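Local coordinates for protein YchN (Escherichia coli, PDB 1JX7) that is of unknown function but assembles into a homohexamer, a dimer of trimers, and belongs to the DsrE/DsrF-like family, at residues A[85-89]-A[90-94]; A[66-70]-A[71-75]; A[57-61]-A[62-66]; A[75-79]-A[80-84]. All blocks are in the same frame, centred on the assembly; numbering follows the deposited sequence.

Contact 1 (A[85-89]-A[90-94]); sequences RGIST and LPLID
Leu90 folds back over the backbone of Gly86 and Ile87, closing a tight turn just after helix 79-84. Its backbone N-H gives a hydrogen bond to Ile87 O, with N and O 3.1 Å apart. The N-H approaches from above the carbonyl plane, 67° out of it, rather than along a lone pair. Followed outward, the Leu90 side chain stays close to this turn. CB lies 3.6 Å from Ile87 O. CG, set anti to its own carbonyl carbon (chi1 -64°), is thereby turned back toward the preceding residues and sits 3.5 Å from Gly86 O. Of the two methyls, CD1 continues past Gly86 O at 3.7 Å and reaches Ile87 CG1 at 4.5 Å, a loose apolar touch, while CD2 lies near the Thr89 carbonyl carbon. The same Ile87 serves Leu92 with its other branch: CG2 meets Leu92 CD1 at 4.0 Å, the two side chains crossing at about a right angle. Beyond the turn, Leu90 packs on Leu50 and on Leu90 of the second subunit, which places it at a subunit interface. Shortening Leu90 to an alanine is likely to uncover the Gly86 carbonyl and open a gap beside Ile87 CG1, and the leucine of the second subunit would lose its mate. Gly86, with positive phi, ends helix 79-84 in a Schellman motif, and Ile87 to Leu90 follow as a type I beta turn; together they start the long connection to strand 96-99 in a beta-alpha-beta unit.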
# COMPACT_ATOMS: atom_id res chain seq x y z
N ARG A 85 -13.61 -3.05 14.17
CA ARG A 85 -13.22 -4.39 13.75
C ARG A 85 -13.73 -5.48 14.71
O ARG A 85 -13.41 -6.66 14.54
CB ARG A 85 -11.70 -4.44 13.60
CG ARG A 85 -11.09 -3.08 13.31
CD ARG A 85 -10.07 -3.03 12.18
NE ARG A 85 -9.73 -1.63 11.88
CZ ARG A 85 -9.08 -1.22 10.79
NH1 ARG A 85 -8.69 -2.09 9.87
NH2 ARG A 85 -8.84 0.07 10.60
N GLY A 86 -14.53 -5.08 15.69
CA GLY A 86 -15.10 -6.02 16.64
C GLY A 86 -14.06 -6.73 17.47
O GLY A 86 -14.20 -7.90 17.84
N ILE A 87 -13.00 -6.00 17.78
CA ILE A 87 -11.90 -6.54 18.56
C ILE A 87 -11.94 -6.00 19.98
O ILE A 87 -11.28 -6.54 20.87
CB ILE A 87 -10.59 -6.18 17.86
CG1 ILE A 87 -10.45 -7.09 16.64
CG2 ILE A 87 -9.41 -6.29 18.80
CD1 ILE A 87 -9.25 -6.80 15.79
N SER A 88 -12.73 -4.96 20.21
CA SER A 88 -12.86 -4.36 21.53
C SER A 88 -13.18 -5.35 22.65
O SER A 88 -12.58 -5.29 23.72
CB SER A 88 -13.93 -3.27 21.51
OG SER A 88 -13.48 -2.12 20.80
N THR A 89 -14.13 -6.25 22.40
CA THR A 89 -14.54 -7.24 23.41
C THR A 89 -13.80 -8.58 23.37
O THR A 89 -14.09 -9.46 24.16
CB THR A 89 -16.05 -7.55 23.34
OG1 THR A 89 -16.44 -7.69 21.97
CG2 THR A 89 -16.87 -6.45 24.01
N LEU A 90 -12.87 -8.73 22.44
CA LEU A 90 -12.14 -9.98 22.34
C LEU A 90 -11.00 -10.01 23.34
O LEU A 90 -10.64 -8.99 23.93
CB LEU A 90 -11.59 -10.16 20.92
CG LEU A 90 -12.66 -10.29 19.84
CD1 LEU A 90 -12.02 -10.79 18.56
CD2 LEU A 90 -13.74 -11.26 20.29
N PRO A 91 -10.43 -11.21 23.58
CA PRO A 91 -9.32 -11.37 24.52
C PRO A 91 -8.04 -10.82 23.90
O PRO A 91 -7.61 -11.29 22.84
CB PRO A 91 -9.25 -12.89 24.72
CG PRO A 91 -10.66 -13.35 24.42
CD PRO A 91 -10.98 -12.53 23.21
N LEU A 92 -7.44 -9.82 24.53
CA LEU A 92 -6.22 -9.24 24.02
C LEU A 92 -5.03 -9.84 24.73
O LEU A 92 -5.16 -10.37 25.82
CB LEU A 92 -6.19 -7.72 24.23
CG LEU A 92 -7.11 -6.75 23.48
CD1 LEU A 92 -7.12 -7.10 22.00
CD2 LEU A 92 -8.51 -6.84 24.04
N ILE A 93 -3.88 -9.77 24.08
CA ILE A 93 -2.62 -10.27 24.65
C ILE A 93 -2.48 -9.47 25.95
O ILE A 93 -2.94 -8.34 26.03
CB ILE A 93 -1.45 -9.97 23.71
CG1 ILE A 93 -1.73 -10.57 22.33
CG2 ILE A 93 -0.16 -10.52 24.28
CD1 ILE A 93 -0.66 -10.28 21.29
N ASP A 94 -1.83 -10.07 26.94
CA ASP A 94 -1.67 -9.41 28.24
C ASP A 94 -1.60 -7.89 28.28
O ASP A 94 -2.62 -7.22 28.18
CB ASP A 94 -0.46 -10.00 28.96
CG ASP A 94 -0.72 -11.40 29.48
OD1 ASP A 94 -1.81 -11.63 30.04
OD2 ASP A 94 0.17 -12.27 29.33

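Contact 2 (A[66-70]-A[71-75]); sequences EILTA and QNVPV
Leu68 O takes two backbone N-H groups from the chain that leaves helix 61-70. The stronger bond comes from Val73 N at 3.1 Å, tilted 23° from the carbonyl plane; Gln71 N adds a weak one at 3.4 Å. One residue further along the helix, Thr69 O accepts Asn72 N at 2.9 Å, the donor standing well above the carbonyl plane. Asn72 has positive phi, and the pair of bonds from Val73 and Asn72 makes a Schellman motif. The reversal brings Val73 down beside the helix, its side chain aslant to that of Leu68. With CG1 anti to the backbone N (chi1 170°), Val73 CG2 falls anti to the carbonyl carbon and lies 4.1 Å from Leu68 CD2; CG1, the other methyl, reaches Leu68 CD2 too. Thr69 divides its side chain: CG2 touches Val75 CG2 at 3.9 Å, whereas OG1 turns back to a weak hydrogen bond with Leu65 O. Leu68 and Val73 both rest on Leu37 of strand 36-41, and Leu68 also on Leu22 and Ala25 of helix 17-31. The chemistry is thus divided: last-turn carbonyls are satisfied by the departing backbone, while methyl contacts bind the helix end to the chain entering strand 75-78 within the apolar core.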
# COMPACT_ATOMS: atom_id res chain seq x y z
N GLU A 66 4.51 -9.56 23.62
CA GLU A 66 4.65 -10.07 24.97
C GLU A 66 6.04 -9.69 25.48
O GLU A 66 6.21 -9.38 26.67
CB GLU A 66 4.43 -11.58 24.98
CG GLU A 66 3.10 -11.94 24.33
CD GLU A 66 2.69 -13.38 24.57
OE1 GLU A 66 3.53 -14.29 24.36
OE2 GLU A 66 1.53 -13.60 24.94
N ILE A 67 7.02 -9.70 24.59
CA ILE A 67 8.38 -9.32 24.94
C ILE A 67 8.37 -7.86 25.41
O ILE A 67 9.05 -7.50 26.36
CB ILE A 67 9.33 -9.43 23.71
CG1 ILE A 67 9.46 -10.88 23.27
CG2 ILE A 67 10.70 -8.87 24.05
CD1 ILE A 67 10.30 -11.07 22.04
N LEU A 68 7.58 -7.02 24.74
CA LEU A 68 7.47 -5.62 25.09
C LEU A 68 6.58 -5.38 26.31
O LEU A 68 6.90 -4.54 27.15
CB LEU A 68 6.95 -4.80 23.91
CG LEU A 68 7.92 -4.38 22.80
CD1 LEU A 68 7.13 -3.81 21.62
CD2 LEU A 68 8.91 -3.36 23.32
N THR A 69 5.47 -6.10 26.43
CA THR A 69 4.61 -5.87 27.58
C THR A 69 5.19 -6.45 28.87
O THR A 69 4.89 -5.96 29.96
CB THR A 69 3.16 -6.41 27.37
OG1 THR A 69 3.15 -7.84 27.39
CG2 THR A 69 2.59 -5.90 26.06
N ALA A 70 6.03 -7.48 28.76
CA ALA A 70 6.63 -8.09 29.97
C ALA A 70 7.54 -7.07 30.67
O ALA A 70 7.74 -7.13 31.88
CB ALA A 70 7.41 -9.33 29.59
N GLN A 71 8.07 -6.15 29.86
CA GLN A 71 8.95 -5.07 30.31
C GLN A 71 8.14 -3.86 30.75
O GLN A 71 8.71 -2.82 31.09
CB GLN A 71 9.83 -4.60 29.14
CG GLN A 71 11.01 -5.45 28.79
CD GLN A 71 11.75 -4.87 27.62
OE1 GLN A 71 11.38 -5.08 26.47
NE2 GLN A 71 12.79 -4.10 27.90
N ASN A 72 6.82 -3.97 30.71
CA ASN A 72 5.95 -2.88 31.10
C ASN A 72 5.94 -1.73 30.11
O ASN A 72 5.65 -0.58 30.48
CB ASN A 72 6.34 -2.36 32.49
CG ASN A 72 6.43 -3.46 33.51
OD1 ASN A 72 5.47 -4.21 33.70
ND2 ASN A 72 7.58 -3.58 34.17
N VAL A 73 6.26 -2.02 28.85
CA VAL A 73 6.21 -1.02 27.80
C VAL A 73 4.73 -0.96 27.47
O VAL A 73 4.15 -1.97 27.04
CB VAL A 73 7.01 -1.44 26.56
CG1 VAL A 73 6.74 -0.49 25.41
CG2 VAL A 73 8.49 -1.46 26.88
N PRO A 74 4.08 0.20 27.67
CA PRO A 74 2.65 0.32 27.38
C PRO A 74 2.32 0.14 25.89
O PRO A 74 2.99 0.69 25.02
CB PRO A 74 2.31 1.72 27.87
CG PRO A 74 3.41 2.05 28.85
CD PRO A 74 4.62 1.47 28.19
N VAL A 75 1.29 -0.65 25.64
CA VAL A 75 0.84 -0.92 24.28
C VAL A 75 -0.65 -0.61 24.22
O VAL A 75 -1.47 -1.34 24.78
CB VAL A 75 1.07 -2.41 23.92
CG1 VAL A 75 0.35 -2.77 22.63
CG2 VAL A 75 2.57 -2.67 23.79

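Contact 3 (A[57-61]-A[62-66]); sequences EGYNI and QQMLE
Asn60 and Gln62 run side by side, pointing the same way, with their amide planes turned 68° apart. The Asn60 amide, its CG anti to the backbone N (chi1 -171°), comes over the first helical turn, against Gln62 CB and the backbone of Gln63. The Asn60 main chain joins the helix too: Met64 N gives a hydrogen bond to Asn60 O at 3.2 Å, in the carbonyl plane, and the next bond runs from Leu65 N to Ile61 O at 3.1 Å. Were Asn60 replaced by an alanine, the first turn would probably lose the amide that covers its backbone near Gln63, and a gap would open beside Gln62. The apolar side chains are turned another way, toward helix 17-31: Ile61 and Leu65 pack on Leu22, Met64 on Phe19 and Ile26, and Tyr59 stacks on Phe19. Ile61 CG2 faces along the helix and touches Leu65 CD1 at 4.3 Å. Met64, present as selenomethionine, crosses both Tyr59 and Ile61 at a slant and brings its terminal methyl near them, though the exact place of that methyl is doubtful. The arrangement is that of a helix N-terminus, with Asn60 in the N-cap position of helix 61-70 and apolar side chains on both sides of the cap, Tyr59 before it and Ile61, Met64 and Leu65 after it, facing helix 17-31.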
# COMPACT_ATOMS: atom_id res chain seq x y z
N GLU A 57 4.59 -20.18 9.86
CA GLU A 57 5.66 -19.58 9.08
C GLU A 57 6.72 -18.85 9.90
O GLU A 57 7.23 -19.38 10.88
CB GLU A 57 5.05 -18.64 8.04
CG GLU A 57 5.99 -18.23 6.93
CD GLU A 57 5.45 -17.05 6.17
OE1 GLU A 57 4.36 -17.18 5.58
OE2 GLU A 57 6.12 -16.00 6.17
N GLY A 58 7.02 -17.62 9.49
CA GLY A 58 8.06 -16.82 10.11
C GLY A 58 7.90 -16.17 11.47
O GLY A 58 7.86 -16.84 12.50
N TYR A 59 7.84 -14.84 11.50
CA TYR A 59 7.72 -14.17 12.78
C TYR A 59 6.36 -14.28 13.44
O TYR A 59 5.35 -14.63 12.80
CB TYR A 59 8.16 -12.69 12.66
CG TYR A 59 7.35 -11.82 11.72
CD1 TYR A 59 6.05 -11.43 12.04
CD2 TYR A 59 7.90 -11.37 10.52
CE1 TYR A 59 5.32 -10.61 11.18
CE2 TYR A 59 7.18 -10.56 9.66
CZ TYR A 59 5.89 -10.18 9.99
OH TYR A 59 5.20 -9.38 9.12
N ASN A 60 6.34 -14.01 14.74
CA ASN A 60 5.12 -14.09 15.52
C ASN A 60 4.90 -12.78 16.29
O ASN A 60 5.48 -12.56 17.35
CB ASN A 60 5.18 -15.25 16.49
CG ASN A 60 3.87 -15.51 17.17
OD1 ASN A 60 3.03 -16.25 16.66
ND2 ASN A 60 3.67 -14.88 18.32
N ILE A 61 4.05 -11.94 15.72
CA ILE A 61 3.73 -10.65 16.30
C ILE A 61 3.25 -10.74 17.73
O ILE A 61 3.52 -9.85 18.56
CB ILE A 61 2.72 -9.97 15.40
CG1 ILE A 61 3.46 -9.49 14.14
CG2 ILE A 61 2.02 -8.84 16.11
CD1 ILE A 61 2.59 -9.33 12.94
N GLN A 62 2.56 -11.82 18.06
CA GLN A 62 2.07 -11.97 19.42
C GLN A 62 3.24 -11.99 20.39
O GLN A 62 3.23 -11.27 21.38
CB GLN A 62 1.29 -13.27 19.55
CG GLN A 62 0.08 -13.13 20.42
CD GLN A 62 -0.21 -14.38 21.20
OE1 GLN A 62 0.43 -14.65 22.20
NE2 GLN A 62 -1.18 -15.16 20.72
N GLN A 63 4.25 -12.80 20.09
CA GLN A 63 5.44 -12.93 20.92
C GLN A 63 6.20 -11.62 21.08
O GLN A 63 6.68 -11.31 22.17
CB GLN A 63 6.40 -13.98 20.36
CG GLN A 63 7.76 -14.00 21.06
CD GLN A 63 8.81 -14.83 20.32
OE1 GLN A 63 8.82 -16.06 20.39
NE2 GLN A 63 9.70 -14.15 19.60
N MSE A 64 6.31 -10.86 19.99
CA MSE A 64 7.02 -9.59 20.02
C MSE A 64 6.32 -8.58 20.93
O MSE A 64 6.95 -7.70 21.50
CB MSE A 64 7.18 -9.03 18.60
CG MSE A 64 8.16 -9.84 17.75
SE MSE A 64 8.21 -9.34 16.03
CE MSE A 64 6.68 -9.81 15.62
N LEU A 65 5.01 -8.72 21.07
CA LEU A 65 4.25 -7.83 21.94
C LEU A 65 4.37 -8.26 23.39
O LEU A 65 4.35 -7.43 24.29
CB LEU A 65 2.77 -7.81 21.51
CG LEU A 65 2.50 -6.85 20.34
CD1 LEU A 65 1.06 -7.01 19.86
CD2 LEU A 65 2.77 -5.41 20.79
N GLU A 66 4.51 -9.56 23.62
CA GLU A 66 4.65 -10.07 24.97
C GLU A 66 6.04 -9.69 25.48
O GLU A 66 6.21 -9.38 26.67
CB GLU A 66 4.43 -11.58 24.98
CG GLU A 66 3.10 -11.94 24.33
CD GLU A 66 2.69 -13.38 24.57
OE1 GLU A 66 3.53 -14.29 24.36
OE2 GLU A 66 1.53 -13.60 24.94

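Contact 4 (A[75-79]-A[80-84]); sequences VKLCK and TCTDG
Different first torsions bring the thiols of Cys78 and Cys81 close: Cys78 SG stands anti to its backbone N (chi1 -166°), Cys81 SG anti to its carbonyl carbon (chi1 -66°). The two SG atoms come within 4.0 Å without a disulfide, and Cys81 SG also rests 3.8 Å from Cys78 CB. Thr80 OG1 lies near Cys78 SG, although its hydrogen bond goes to Arg23 of the third subunit, which packs on Cys78 as well. Behind the thiols the backbone turns from strand to helix. Thr82 N donates to Cys78 O at 2.9 Å, almost straight (173° at the hydrogen), and Asp83 N to Lys79 O at 3.0 Å. Thr82 sends CG2 back to Leu77 CB at 3.7 Å, tying the first helical turn to the end of the strand. On the outer side the Lys79 chain, bent at chi2 and chi4, crosses the Asp83 side chain at a slant; Lys79 CG is 3.4 Å from Asp83 OD2, yet NZ stays 4.9 Å from that oxygen. The carboxylate finds its polar partner in Ser88, which Thr82 OG1 shares. Cys78, in the N-cap position of helix 79-84, and Cys81 make a CxxC sequence at a helix start that resembles the thioredoxin pattern. Two unlinked sulfurs this close, beside an arginine of another subunit, are consistent with thiol chemistry, but no such role is established here.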
# COMPACT_ATOMS: atom_id res chain seq x y z
N VAL A 75 1.29 -0.65 25.64
CA VAL A 75 0.84 -0.92 24.28
C VAL A 75 -0.65 -0.61 24.22
O VAL A 75 -1.47 -1.34 24.78
CB VAL A 75 1.07 -2.41 23.92
CG1 VAL A 75 0.35 -2.77 22.63
CG2 VAL A 75 2.57 -2.67 23.79
N LYS A 76 -1.00 0.47 23.54
CA LYS A 76 -2.41 0.87 23.43
C LYS A 76 -3.03 0.67 22.05
O LYS A 76 -2.41 1.00 21.03
CB LYS A 76 -2.56 2.33 23.87
CG LYS A 76 -2.40 2.56 25.37
CD LYS A 76 -3.53 1.89 26.13
CE LYS A 76 -3.51 2.23 27.61
NZ LYS A 76 -4.71 1.68 28.32
N LEU A 77 -4.23 0.13 22.03
CA LEU A 77 -4.96 -0.08 20.78
C LEU A 77 -6.03 1.01 20.71
O LEU A 77 -6.74 1.25 21.69
CB LEU A 77 -5.63 -1.46 20.77
CG LEU A 77 -4.82 -2.71 21.09
CD1 LEU A 77 -5.70 -3.93 20.91
CD2 LEU A 77 -3.61 -2.81 20.20
N CYS A 78 -6.15 1.67 19.56
CA CYS A 78 -7.13 2.75 19.40
C CYS A 78 -8.56 2.27 19.51
O CYS A 78 -9.00 1.37 18.79
CB CYS A 78 -6.92 3.45 18.06
SG CYS A 78 -7.80 5.02 17.94
N LYS A 79 -9.31 2.91 20.41
CA LYS A 79 -10.70 2.60 20.68
C LYS A 79 -11.61 2.56 19.44
O LYS A 79 -12.27 1.56 19.17
CB LYS A 79 -11.24 3.62 21.68
CG LYS A 79 -12.66 3.40 22.10
CD LYS A 79 -12.81 2.14 22.91
CE LYS A 79 -14.07 2.22 23.73
NZ LYS A 79 -14.06 3.53 24.43
N THR A 80 -11.64 3.66 18.69
CA THR A 80 -12.50 3.70 17.51
C THR A 80 -12.13 2.61 16.51
O THR A 80 -13.01 2.03 15.88
CB THR A 80 -12.43 5.07 16.80
OG1 THR A 80 -11.08 5.50 16.68
CG2 THR A 80 -13.23 6.10 17.59
N CYS A 81 -10.85 2.32 16.38
CA CYS A 81 -10.39 1.30 15.46
C CYS A 81 -10.84 -0.10 15.87
O CYS A 81 -11.42 -0.83 15.07
CB CYS A 81 -8.86 1.34 15.33
SG CYS A 81 -8.20 2.85 14.57
N THR A 82 -10.57 -0.46 17.12
CA THR A 82 -10.94 -1.78 17.62
C THR A 82 -12.44 -2.02 17.57
O THR A 82 -12.89 -3.13 17.28
CB THR A 82 -10.47 -1.99 19.08
OG1 THR A 82 -11.18 -1.10 19.94
CG2 THR A 82 -9.00 -1.72 19.20
N ASP A 83 -13.24 -0.98 17.87
CA ASP A 83 -14.69 -1.12 17.84
C ASP A 83 -15.16 -1.48 16.43
O ASP A 83 -16.01 -2.34 16.24
CB ASP A 83 -15.38 0.17 18.27
CG ASP A 83 -15.06 0.56 19.70
OD1 ASP A 83 -15.19 -0.29 20.60
OD2 ASP A 83 -14.67 1.73 19.92
N GLY A 84 -14.59 -0.79 15.43
CA GLY A 84 -14.97 -1.04 14.06
C GLY A 84 -14.64 -2.44 13.59
O GLY A 84 -15.34 -2.98 12.73

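How the contacts relate
Along the chain the order is contact 3, contact 2, contact 4, contact 1. Contacts 3 and 2 are the start and end of helix 61-70 and share Glu66, their centres about 13 Å apart. Contact 2 then hands over to contact 4 at Val75, where strand 75-78 of the parallel sheet begins; Val75 also packs on Leu65 of contact 3. Contact 4 leads through helix 79-84 into contact 1, about 9 Å away between centres, where Leu92 meets Leu77. Contact 1 returns to helix 61-70 through Ile93, which packs on Gln62, Leu65 and Glu66. Contacts 1 and 4 both touch the second subunit, placing this end of the fold at a subunit interface of the hexamer.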